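Local coordinates for protein SAM-dependent methyltransferase (Geobacter sulfurreducens, PDB 5BP7) that binds S-adenosyl-L-homocysteine and probably acts as a methyltransferase that takes its methyl group from S-adenosyl-L-methionine, at residues E147-S152 and I159-P164; T61-L66 and G71-T76; P191-S196 and G264-M269. All blocks are in the same frame, centred on the assembly; numbering follows the deposited sequence.

Overall arrangement
The three contacts each set a helix on the central mixed sheet of a class I, Rossmann-like methyltransferase fold. Contact 2 lies on one face, contacts 1 and 3 on the other. Contacts 1 and 3 are close, with centres 11 Å apart, because strands 157-166 and 261-270 are neighbours in the sheet. Contacts 1 and 2 have centres 14 Å apart and meet through the sheet, where Leu149 and Leu148 pack on Leu66. Contacts 2 and 3 do not touch. Contact 2 is nearest the ligand: the Asp65 side chain is about 5 Å from S-adenosyl-L-homocysteine, against about 9 Å for Leu160 and 13 Å for Phe266.

Contact 1: E147-S152 and I159-P164; sequences ELLARS and ILIGEP
Leu149 and Ile159 form the centre of this packing between helix 142-150 and strand 157-166. It belongs to a beta-alpha-beta crossover of the Rossmann-like methyltransferase fold. The helix leads from strand 127-133 to strand 157-166, its parallel neighbour in the sheet. The tight part is apolar and buried. Leu149 CD1 does most of the touching. It lies 3.8 Å from Ile159 CG2 and 3.9 Å from Ile161 CD1, and it also reaches the backbone, 3.8 Å from Leu160 O. The Leu149 and Ile159 side chains meet at a slant. Leu149 CD1 ends between the two isoleucines, which both belong to this face of the strand. Ile159 divides its two branches. CG1 is anti to the carbonyl carbon (chi1 -69°), and CD1 at its end runs on to Ala150, 3.8 Å from the backbone N and 4.1 Å from CB. The other branch, CG2, stays with Leu149. Leu149 also packs on Ala130 and Cys132 of strand 127-133 and on Leu66 of strand 62-66, so the helix spans several strands. Leu160 points away from the helix, to the opposite face of the sheet. The packing loosens toward Ala150, which is partly exposed and makes a smaller contact. Past it lies the solvent side, where the exposed Glu147 and Arg151, four residues apart, form a salt bridge. Arg151 NE donates to the syn lone pair of Glu147 OE1 at 3.0 Å, nearly straight at 164° and close to the guanidinium plane.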
ATOM      1  N   GLU A 147     -14.496   7.543   2.533  1.00 37.53           N
ATOM      2  CA  GLU A 147     -15.916   7.415   2.312  1.00 39.78           C
ATOM      3  C   GLU A 147     -16.287   5.997   1.815  1.00 38.48           C
ATOM      4  O   GLU A 147     -17.278   5.420   2.252  1.00 38.60           O
ATOM      5  CB  GLU A 147     -16.347   8.502   1.314  1.00 43.97           C
ATOM      6  CG  GLU A 147     -17.690   9.082   1.577  1.00 47.79           C
ATOM      7  CD  GLU A 147     -18.765   8.077   1.351  1.00 51.82           C
ATOM      8  OE1 GLU A 147     -18.728   7.427   0.253  1.00 57.45           O
ATOM      9  OE2 GLU A 147     -19.654   7.964   2.217  1.00 52.75           O
ATOM     10  N   LEU A 148     -15.519   5.458   0.875  1.00 36.95           N
ATOM     11  CA  LEU A 148     -15.790   4.116   0.331  1.00 36.15           C
ATOM     12  C   LEU A 148     -15.647   3.035   1.411  1.00 34.81           C
ATOM     13  O   LEU A 148     -16.534   2.179   1.568  1.00 34.24           O
ATOM     14  CB  LEU A 148     -14.867   3.795  -0.847  1.00 35.69           C
ATOM     15  CG  LEU A 148     -14.994   2.404  -1.468  1.00 35.87           C
ATOM     16  CD1 LEU A 148     -16.375   2.232  -2.092  1.00 37.36           C
ATOM     17  CD2 LEU A 148     -13.908   2.163  -2.501  1.00 35.47           C
ATOM     18  N   LEU A 149     -14.527   3.088   2.135  1.00 33.53           N
ATOM     19  CA  LEU A 149     -14.246   2.136   3.221  1.00 32.90           C
ATOM     20  C   LEU A 149     -15.281   2.228   4.338  1.00 33.61           C
ATOM     21  O   LEU A 149     -15.697   1.201   4.863  1.00 33.69           O
ATOM     22  CB  LEU A 149     -12.863   2.339   3.788  1.00 32.14           C
ATOM     23  CG  LEU A 149     -11.717   2.029   2.817  1.00 31.64           C
ATOM     24  CD1 LEU A 149     -10.397   2.486   3.390  1.00 30.95           C
ATOM     25  CD2 LEU A 149     -11.650   0.550   2.460  1.00 32.27           C
ATOM     26  N   ALA A 150     -15.763   3.445   4.626  1.00 33.75           N
ATOM     27  CA  ALA A 150     -16.795   3.648   5.649  1.00 34.32           C
ATOM     28  C   ALA A 150     -18.046   2.843   5.362  1.00 35.66           C
ATOM     29  O   ALA A 150     -18.683   2.338   6.283  1.00 36.69           O
ATOM     30  CB  ALA A 150     -17.156   5.116   5.783  1.00 34.71           C
ATOM     31  N   ARG A 151     -18.388   2.683   4.089  1.00 35.88           N
ATOM     32  CA  ARG A 151     -19.556   1.888   3.737  1.00 37.01           C
ATOM     33  C   ARG A 151     -19.432   0.392   4.037  1.00 36.32           C
ATOM     34  O   ARG A 151     -20.445  -0.298   4.069  1.00 36.72           O
ATOM     35  CB  ARG A 151     -19.910   2.125   2.275  1.00 38.84           C
ATOM     36  CG  ARG A 151     -20.310   3.565   2.086  1.00 40.02           C
ATOM     37  CD  ARG A 151     -20.584   3.862   0.651  1.00 41.38           C
ATOM     38  NE  ARG A 151     -20.853   5.290   0.487  1.00 42.17           N
ATOM     39  CZ  ARG A 151     -22.050   5.827   0.258  1.00 43.58           C
ATOM     40  NH1 ARG A 151     -22.158   7.145   0.127  1.00 44.60           N
ATOM     41  NH2 ARG A 151     -23.143   5.077   0.137  1.00 45.33           N
ATOM     42  N   SER A 152     -18.210  -0.104   4.240  1.00 34.41           N
ATOM     43  CA  SER A 152     -17.965  -1.507   4.596  1.00 34.71           C
ATOM     44  C   SER A 152     -17.610  -1.695   6.060  1.00 35.06           C
ATOM     45  O   SER A 152     -17.287  -2.810   6.481  1.00 35.43           O
ATOM     46  CB  SER A 152     -16.825  -2.083   3.737  1.00 33.59           C
ATOM     47  OG  SER A 152     -17.173  -2.118   2.374  1.00 33.94           O
ATOM     48  N   ILE A 159     -10.866   2.350  10.195  1.00 31.30           N
ATOM     49  CA  ILE A 159     -10.431   2.546   8.807  1.00 31.61           C
ATOM     50  C   ILE A 159      -8.919   2.729   8.782  1.00 31.58           C
ATOM     51  O   ILE A 159      -8.375   3.492   9.586  1.00 32.74           O
ATOM     52  CB  ILE A 159     -11.155   3.747   8.142  1.00 32.38           C
ATOM     53  CG1 ILE A 159     -12.628   3.385   7.935  1.00 33.81           C
ATOM     54  CG2 ILE A 159     -10.525   4.099   6.796  1.00 32.03           C
ATOM     55  CD1 ILE A 159     -13.533   4.524   7.526  1.00 34.87           C
ATOM     56  N   LEU A 160      -8.256   2.037   7.857  1.00 31.34           N
ATOM     57  CA  LEU A 160      -6.833   2.218   7.608  1.00 31.19           C
ATOM     58  C   LEU A 160      -6.597   2.849   6.261  1.00 31.17           C
ATOM     59  O   LEU A 160      -7.103   2.367   5.243  1.00 31.70           O
ATOM     60  CB  LEU A 160      -6.065   0.905   7.613  1.00 31.07           C
ATOM     61  CG  LEU A 160      -5.920   0.117   8.884  1.00 31.34           C
ATOM     62  CD1 LEU A 160      -5.041  -1.115   8.588  1.00 31.54           C
ATOM     63  CD2 LEU A 160      -5.347   0.977   9.989  1.00 31.17           C
ATOM     64  N   ILE A 161      -5.852   3.945   6.275  1.00 31.75           N
ATOM     65  CA  ILE A 161      -5.452   4.671   5.065  1.00 32.03           C
ATOM     66  C   ILE A 161      -3.927   4.757   5.034  1.00 30.53           C
ATOM     67  O   ILE A 161      -3.303   5.291   5.956  1.00 29.06           O
ATOM     68  CB  ILE A 161      -6.046   6.090   5.031  1.00 33.49           C
ATOM     69  CG1 ILE A 161      -7.565   6.053   4.854  1.00 35.47           C
ATOM     70  CG2 ILE A 161      -5.427   6.927   3.927  1.00 35.34           C
ATOM     71  CD1 ILE A 161      -8.065   5.596   3.487  1.00 36.35           C
ATOM     72  N   GLY A 162      -3.348   4.273   3.942  1.00 30.24           N
ATOM     73  CA  GLY A 162      -1.915   4.390   3.675  1.00 29.95           C
ATOM     74  C   GLY A 162      -1.705   5.399   2.578  1.00 30.95           C
ATOM     75  O   GLY A 162      -2.306   5.277   1.508  1.00 30.74           O
ATOM     76  N   GLU A 163      -0.893   6.431   2.851  1.00 31.36           N
ATOM     77  CA  GLU A 163      -0.853   7.622   2.001  1.00 32.66           C
ATOM     78  C   GLU A 163       0.477   8.325   2.158  1.00 31.90           C
ATOM     79  O   GLU A 163       1.009   8.386   3.262  1.00 30.32           O
ATOM     80  CB  GLU A 163      -1.993   8.588   2.384  1.00 34.05           C
ATOM     81  CG  GLU A 163      -2.108   9.909   1.619  1.00 36.44           C
ATOM     82  CD  GLU A 163      -2.636   9.794   0.186  1.00 38.28           C
ATOM     83  OE1 GLU A 163      -3.015   8.681  -0.257  1.00 39.66           O
ATOM     84  OE2 GLU A 163      -2.653  10.834  -0.514  1.00 39.30           O
ATOM     85  N   PRO A 164       0.995   8.893   1.053  1.00 32.10           N
ATOM     86  CA  PRO A 164       2.172   9.710   1.198  1.00 32.16           C
ATOM     87  C   PRO A 164       1.876  11.075   1.827  1.00 32.24           C
ATOM     88  O   PRO A 164       0.745  11.544   1.813  1.00 32.38           O
ATOM     89  CB  PRO A 164       2.675   9.870  -0.244  1.00 32.29           C
ATOM     90  CG  PRO A 164       1.854   9.003  -1.111  1.00 32.19           C
ATOM     91  CD  PRO A 164       0.577   8.802  -0.366  1.00 32.53           C
TER

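Contact 2: T61-L66 and G71-T76; sequences TRVLDL and GEMLCT
Val63 and Asp65 face Met73 and Leu74 where strand 62-66, the first strand of the Rossmann-like sheet, packs on the helix that follows it. Strand 62-66, helix 72-81 and strand 84-89 make a beta-alpha-beta unit. The short segments run nearly antiparallel, at 163°, with axes 9.7 Å apart. Asp65 opens and Gly71 closes a D-x-G-x-G-x-G sequence, which matches the glycine-rich signature motif of class I methyltransferases, a loop that lies by the cofactor. Gly71 is the N-cap of the helix, with a positive phi.

Val63 and Leu74 lie alongside each other and point opposite ways. Val63 CG1 meets Leu74 CD2 at 3.5 Å, a close methyl contact. The fork of Leu74 straddles two strand residues, since its other methyl, CD1, lies 3.9 Å from Asp65 CB. Met73, here selenomethionine, approaches Asp65 obliquely. Its chain is extended as far as SE and then bends (chi3 83°), which brings the terminal CE over the flat carboxylate. CE is 3.5 Å from Asp65 CG and at a similar distance from both oxygens. The same methyl also reaches Val63 CG1, at 4.2 Å. Met73 packs further on Ala131 and Val133, and Leu74 on Val111 and Phe113, so the helix covers several strands on this face.

The Asp65 carboxylate is buried and lies about 5 Å from the bound S-adenosyl-L-homocysteine. One water links it to the first turn of the helix. This water donates to Asp65 OD2 at 2.9 Å and accepts from Leu74 N at 3.1 Å.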
ATOM      1  N   THR A  61     -11.580 -11.065  14.150  1.00 35.55           N
ATOM      2  CA  THR A  61     -11.909  -9.736  13.598  1.00 34.89           C
ATOM      3  C   THR A  61     -11.788  -9.868  12.086  1.00 33.83           C
ATOM      4  O   THR A  61     -10.844 -10.464  11.607  1.00 32.50           O
ATOM      5  CB  THR A  61     -10.914  -8.649  14.075  1.00 34.61           C
ATOM      6  OG1 THR A  61     -11.046  -8.459  15.480  1.00 36.26           O
ATOM      7  CG2 THR A  61     -11.136  -7.332  13.368  1.00 34.04           C
ATOM      8  N   ARG A  62     -12.747  -9.305  11.371  1.00 33.14           N
ATOM      9  CA  ARG A  62     -12.743  -9.345   9.924  1.00 33.07           C
ATOM     10  C   ARG A  62     -11.998  -8.113   9.373  1.00 32.25           C
ATOM     11  O   ARG A  62     -12.311  -6.966   9.739  1.00 31.68           O
ATOM     12  CB  ARG A  62     -14.186  -9.395   9.374  1.00 34.39           C
ATOM     13  CG  ARG A  62     -14.239  -9.293   7.856  1.00 34.49           C
ATOM     14  CD  ARG A  62     -15.590  -9.535   7.228  1.00 36.15           C
ATOM     15  NE  ARG A  62     -15.714  -8.926   5.906  1.00 36.37           N
ATOM     16  CZ  ARG A  62     -15.215  -9.411   4.764  1.00 36.66           C
ATOM     17  NH1 ARG A  62     -14.493 -10.545   4.708  1.00 36.23           N
ATOM     18  NH2 ARG A  62     -15.437  -8.739   3.643  1.00 37.58           N
ATOM     19  N   VAL A  63     -11.066  -8.358   8.461  1.00 30.95           N
ATOM     20  CA  VAL A  63     -10.329  -7.294   7.789  1.00 30.87           C
ATOM     21  C   VAL A  63     -10.618  -7.294   6.275  1.00 30.62           C
ATOM     22  O   VAL A  63     -10.399  -8.303   5.600  1.00 30.58           O
ATOM     23  CB  VAL A  63      -8.786  -7.452   7.995  1.00 31.25           C
ATOM     24  CG1 VAL A  63      -8.020  -6.316   7.306  1.00 30.70           C
ATOM     25  CG2 VAL A  63      -8.427  -7.493   9.469  1.00 31.37           C
ATOM     26  N   LEU A  64     -11.121  -6.181   5.751  1.00 30.50           N
ATOM     27  CA  LEU A  64     -11.249  -5.969   4.312  1.00 30.73           C
ATOM     28  C   LEU A  64     -10.089  -5.102   3.868  1.00 30.56           C
ATOM     29  O   LEU A  64      -9.857  -4.015   4.436  1.00 30.58           O
ATOM     30  CB  LEU A  64     -12.571  -5.259   3.938  1.00 31.91           C
ATOM     31  CG  LEU A  64     -12.762  -4.853   2.458  1.00 32.47           C
ATOM     32  CD1 LEU A  64     -12.891  -6.076   1.591  1.00 32.77           C
ATOM     33  CD2 LEU A  64     -13.993  -3.972   2.280  1.00 34.43           C
ATOM     34  N   ASP A  65      -9.391  -5.550   2.835  1.00 30.97           N
ATOM     35  CA  ASP A  65      -8.213  -4.842   2.315  1.00 31.41           C
ATOM     36  C   ASP A  65      -8.378  -4.589   0.820  1.00 31.15           C
ATOM     37  O   ASP A  65      -8.368  -5.519   0.032  1.00 31.17           O
ATOM     38  CB  ASP A  65      -6.943  -5.661   2.602  1.00 32.15           C
ATOM     39  CG  ASP A  65      -5.647  -4.882   2.343  1.00 34.08           C
ATOM     40  OD1 ASP A  65      -5.673  -3.618   2.240  1.00 36.25           O
ATOM     41  OD2 ASP A  65      -4.566  -5.531   2.254  1.00 35.72           O
ATOM     42  N   LEU A  66      -8.566  -3.324   0.441  1.00 30.95           N
ATOM     43  CA  LEU A  66      -8.693  -2.939  -0.962  1.00 31.36           C
ATOM     44  C   LEU A  66      -7.339  -2.533  -1.524  1.00 31.34           C
ATOM     45  O   LEU A  66      -6.668  -1.631  -0.984  1.00 31.55           O
ATOM     46  CB  LEU A  66      -9.676  -1.782  -1.124  1.00 32.25           C
ATOM     47  CG  LEU A  66     -11.094  -1.982  -0.577  1.00 32.52           C
ATOM     48  CD1 LEU A  66     -11.976  -0.839  -1.032  1.00 34.25           C
ATOM     49  CD2 LEU A  66     -11.695  -3.305  -1.019  1.00 32.64           C
ATOM     50  N   GLY A  71      -0.764  -9.666  -0.498  1.00 32.06           N
ATOM     51  CA  GLY A  71      -1.465 -10.196   0.669  1.00 31.78           C
ATOM     52  C   GLY A  71      -0.721 -10.226   1.985  1.00 31.53           C
ATOM     53  O   GLY A  71      -1.201 -10.827   2.936  1.00 32.17           O
ATOM     54  N   GLU A  72       0.444  -9.587   2.071  1.00 32.40           N
ATOM     55  CA  GLU A  72       1.301  -9.752   3.260  1.00 32.01           C
ATOM     56  C   GLU A  72       0.624  -9.324   4.576  1.00 32.12           C
ATOM     57  O   GLU A  72       0.764 -10.000   5.605  1.00 31.83           O
ATOM     58  CB  GLU A  72       2.607  -9.002   3.103  1.00 32.29           C
ATOM     59  CG  GLU A  72       3.666  -9.388   4.144  1.00 33.21           C
ATOM     60  CD  GLU A  72       4.225 -10.797   3.990  1.00 33.79           C
ATOM     61  OE1 GLU A  72       3.846 -11.543   3.070  1.00 34.17           O
ATOM     62  OE2 GLU A  72       5.085 -11.168   4.799  1.00 35.13           O
HETATM   63  N   MSE A  73      -0.107  -8.220   4.525  1.00 32.15           N
HETATM   64  CA  MSE A  73      -0.806  -7.702   5.698  1.00 33.29           C
HETATM   65  C   MSE A  73      -1.808  -8.694   6.204  1.00 33.26           C
HETATM   66  O   MSE A  73      -1.787  -9.062   7.385  1.00 32.54           O
HETATM   67  CB  MSE A  73      -1.471  -6.371   5.374  1.00 35.16           C
HETATM   68  CG  MSE A  73      -1.958  -5.665   6.640  1.00 37.24           C
HETATM   69 SE   MSE A  73      -2.747  -3.923   6.128  1.00 41.96          SE
HETATM   70  CE  MSE A  73      -4.520  -4.587   5.629  1.00 38.44           C
ATOM     71  N   LEU A  74      -2.691  -9.159   5.315  1.00 33.15           N
ATOM     72  CA  LEU A  74      -3.728 -10.117   5.704  1.00 33.06           C
ATOM     73  C   LEU A  74      -3.129 -11.433   6.191  1.00 32.70           C
ATOM     74  O   LEU A  74      -3.559 -11.970   7.218  1.00 32.13           O
ATOM     75  CB  LEU A  74      -4.724 -10.364   4.554  1.00 33.83           C
ATOM     76  CG  LEU A  74      -5.728  -9.234   4.288  1.00 35.24           C
ATOM     77  CD1 LEU A  74      -6.601  -9.563   3.084  1.00 36.56           C
ATOM     78  CD2 LEU A  74      -6.626  -9.003   5.488  1.00 36.20           C
ATOM     79  N   CYS A  75      -2.144 -11.943   5.461  1.00 31.95           N
ATOM     80  CA  CYS A  75      -1.569 -13.233   5.795  1.00 32.58           C
ATOM     81  C   CYS A  75      -0.855 -13.216   7.131  1.00 32.14           C
ATOM     82  O   CYS A  75      -1.095 -14.078   7.979  1.00 32.90           O
ATOM     83  CB  CYS A  75      -0.610 -13.715   4.707  1.00 33.58           C
ATOM     84  SG  CYS A  75      -1.428 -14.244   3.184  1.00 34.33           S
ATOM     85  N   THR A  76       0.031 -12.242   7.322  1.00 31.41           N
ATOM     86  CA  THR A  76       0.821 -12.181   8.558  1.00 31.30           C
ATOM     87  C   THR A  76      -0.071 -11.886   9.802  1.00 31.13           C
ATOM     88  O   THR A  76       0.147 -12.432  10.884  1.00 31.28           O
ATOM     89  CB  THR A  76       1.951 -11.146   8.486  1.00 31.15           C
ATOM     90  OG1 THR A  76       1.410  -9.846   8.190  1.00 30.41           O
ATOM     91  CG2 THR A  76       3.000 -11.542   7.454  1.00 31.06           C
TER
HETATM   92  O   HOH W   1      -2.937  -7.877   2.544  1.00 29.95           O

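Contact 3: P191-S196 and G264-M269; sequences PELLAS and GVFALM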
ATOM      1  N   PRO A 191       1.250  17.370   9.680  1.00 35.27           N
ATOM      2  CA  PRO A 191       0.199  17.936  10.547  1.00 35.66           C
ATOM      3  C   PRO A 191      -1.051  18.366   9.775  1.00 36.49           C
ATOM      4  O   PRO A 191      -2.176  18.200  10.282  1.00 36.64           O
ATOM      5  CB  PRO A 191       0.866  19.147  11.166  1.00 36.64           C
ATOM      6  CG  PRO A 191       2.326  19.004  10.902  1.00 36.42           C
ATOM      7  CD  PRO A 191       2.457  18.210   9.655  1.00 35.51           C
ATOM      8  N   GLU A 192      -0.864  18.838   8.537  1.00 36.71           N
ATOM      9  CA  GLU A 192      -1.997  19.201   7.681  1.00 37.19           C
ATOM     10  C   GLU A 192      -2.815  17.978   7.252  1.00 35.72           C
ATOM     11  O   GLU A 192      -4.043  18.038   7.171  1.00 35.91           O
ATOM     12  CB  GLU A 192      -1.565  20.016   6.453  1.00 38.54           C
ATOM     13  CG  GLU A 192      -0.922  21.365   6.769  1.00 40.17           C
ATOM     14  N   LEU A 193      -2.150  16.856   7.003  1.00 34.40           N
ATOM     15  CA  LEU A 193      -2.860  15.616   6.690  1.00 33.03           C
ATOM     16  C   LEU A 193      -3.701  15.154   7.885  1.00 33.20           C
ATOM     17  O   LEU A 193      -4.860  14.757   7.730  1.00 32.79           O
ATOM     18  CB  LEU A 193      -1.868  14.508   6.270  1.00 32.05           C
ATOM     19  CG  LEU A 193      -2.443  13.133   5.902  1.00 30.41           C
ATOM     20  CD1 LEU A 193      -3.477  13.261   4.792  1.00 31.08           C
ATOM     21  CD2 LEU A 193      -1.345  12.176   5.469  1.00 29.86           C
ATOM     22  N   LEU A 194      -3.096  15.157   9.071  1.00 33.55           N
ATOM     23  CA  LEU A 194      -3.805  14.731  10.279  1.00 33.79           C
ATOM     24  C   LEU A 194      -5.040  15.588  10.512  1.00 34.74           C
ATOM     25  O   LEU A 194      -6.095  15.066  10.825  1.00 35.21           O
ATOM     26  CB  LEU A 194      -2.887  14.759  11.493  1.00 34.28           C
ATOM     27  CG  LEU A 194      -1.763  13.719  11.483  1.00 34.15           C
ATOM     28  CD1 LEU A 194      -0.851  13.966  12.677  1.00 35.51           C
ATOM     29  CD2 LEU A 194      -2.268  12.294  11.505  1.00 33.55           C
ATOM     30  N   ALA A 195      -4.886  16.892  10.343  1.00 35.78           N
ATOM     31  CA  ALA A 195      -5.994  17.841  10.460  1.00 36.81           C
ATOM     32  C   ALA A 195      -7.085  17.595   9.424  1.00 37.31           C
ATOM     33  O   ALA A 195      -8.272  17.691   9.735  1.00 37.75           O
ATOM     34  CB  ALA A 195      -5.481  19.256  10.346  1.00 38.10           C
ATOM     35  N   SER A 196      -6.685  17.224   8.207  1.00 37.14           N
ATOM     36  CA  SER A 196      -7.654  16.897   7.158  1.00 37.48           C
ATOM     37  C   SER A 196      -8.551  15.703   7.530  1.00 36.44           C
ATOM     38  O   SER A 196      -9.725  15.689   7.195  1.00 37.10           O
ATOM     39  CB  SER A 196      -6.977  16.639   5.819  1.00 37.11           C
ATOM     40  OG  SER A 196      -6.436  15.328   5.775  1.00 36.97           O
ATOM     41  N   GLY A 264       2.797   6.976   5.349  1.00 31.23           N
ATOM     42  CA  GLY A 264       2.289   6.366   6.569  1.00 30.83           C
ATOM     43  C   GLY A 264       0.963   5.676   6.438  1.00 30.08           C
ATOM     44  O   GLY A 264       0.233   5.873   5.471  1.00 30.08           O
ATOM     45  N   VAL A 265       0.664   4.876   7.455  1.00 29.56           N
ATOM     46  CA  VAL A 265      -0.633   4.249   7.624  1.00 29.48           C
ATOM     47  C   VAL A 265      -1.293   4.899   8.846  1.00 29.40           C
ATOM     48  O   VAL A 265      -0.724   4.942   9.935  1.00 29.37           O
ATOM     49  CB  VAL A 265      -0.552   2.722   7.789  1.00 29.15           C
ATOM     50  CG1 VAL A 265      -1.933   2.105   7.719  1.00 29.34           C
ATOM     51  CG2 VAL A 265       0.298   2.116   6.697  1.00 29.16           C
ATOM     52  N   PHE A 266      -2.522   5.342   8.642  1.00 29.11           N
ATOM     53  CA  PHE A 266      -3.281   6.122   9.612  1.00 29.27           C
ATOM     54  C   PHE A 266      -4.550   5.358   9.950  1.00 29.15           C
ATOM     55  O   PHE A 266      -5.299   4.955   9.053  1.00 29.30           O
ATOM     56  CB  PHE A 266      -3.627   7.491   9.018  1.00 29.56           C
ATOM     57  CG  PHE A 266      -2.425   8.268   8.613  1.00 30.29           C
ATOM     58  CD1 PHE A 266      -1.740   9.035   9.542  1.00 30.35           C
ATOM     59  CD2 PHE A 266      -1.923   8.168   7.322  1.00 30.42           C
ATOM     60  CE1 PHE A 266      -0.588   9.709   9.190  1.00 31.13           C
ATOM     61  CE2 PHE A 266      -0.780   8.839   6.957  1.00 31.11           C
ATOM     62  CZ  PHE A 266      -0.103   9.611   7.892  1.00 31.28           C
ATOM     63  N   ALA A 267      -4.764   5.134  11.241  1.00 29.29           N
ATOM     64  CA  ALA A 267      -5.948   4.437  11.730  1.00 29.64           C
ATOM     65  C   ALA A 267      -6.999   5.480  12.166  1.00 30.23           C
ATOM     66  O   ALA A 267      -6.716   6.360  12.970  1.00 30.41           O
ATOM     67  CB  ALA A 267      -5.589   3.505  12.875  1.00 29.64           C
ATOM     68  N   LEU A 268      -8.199   5.347  11.620  1.00 30.77           N
ATOM     69  CA  LEU A 268      -9.270   6.335  11.753  1.00 31.33           C
ATOM     70  C   LEU A 268     -10.550   5.695  12.260  1.00 31.36           C
ATOM     71  O   LEU A 268     -10.861   4.551  11.901  1.00 31.06           O
ATOM     72  CB  LEU A 268      -9.576   6.971  10.394  1.00 31.89           C
ATOM     73  CG  LEU A 268      -8.410   7.568   9.601  1.00 31.64           C
ATOM     74  CD1 LEU A 268      -8.932   8.108   8.283  1.00 32.11           C
ATOM     75  CD2 LEU A 268      -7.715   8.666  10.374  1.00 31.57           C
HETATM   76  N   MSE A 269     -11.276   6.421  13.102  1.00 31.90           N
HETATM   77  CA  MSE A 269     -12.619   5.997  13.534  1.00 34.20           C
HETATM   78  C   MSE A 269     -13.565   7.182  13.400  1.00 35.57           C
HETATM   79  O   MSE A 269     -13.252   8.276  13.884  1.00 34.83           O
HETATM   80  CB  MSE A 269     -12.594   5.477  14.963  1.00 34.62           C
HETATM   81  CG  MSE A 269     -11.791   4.187  15.086  1.00 35.11           C
HETATM   82 SE   MSE A 269     -11.717   3.583  16.961  1.00 36.76          SE
HETATM   83  CE  MSE A 269     -13.621   3.255  17.286  1.00 36.83           C
TER
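Leu193 is the first residue of 191-196 to touch the strand, and its partner there is Phe266. The helix is regular here, with Ala195 N bonded to Pro191 O and Ser196 N to Glu192 O. Leu193 points toward the strand, with CG anti to the backbone N (chi1 -180°). Its CD2 methyl rests near one flank of the Phe266 ring, 3.7 Å from both CE2 and CZ. Leu194 follows, with a different first torsion (chi1 -68°). Its CB does not point straight at the strand, but the end of the side chain comes in at about a right angle to Phe266. There Leu194 CD2 is 3.8 Å from Phe266 CD1 and 3.9 Å from Phe266 CE1. The two leucine methyls lie on the same side of the ring plane, each approaching a different flank at a slant. Ser196 turns back on the helix, and its OG donates to Leu193 O at 2.6 Å.

Phe266 also meets the ring of Phe197 and packs on Leu190, both of helix 190-199, and on Leu209 of strand 202-209. Strand 261-270 lies antiparallel between strand 157-166 and the outermost strand 202-209. Such a strand, inserted between the fifth and sixth (order 3-2-1-4-5-7-6), is the hallmark of class I methyltransferases. Helix 190-199 covers its face far from the ligand, on the same side as helix 142-150.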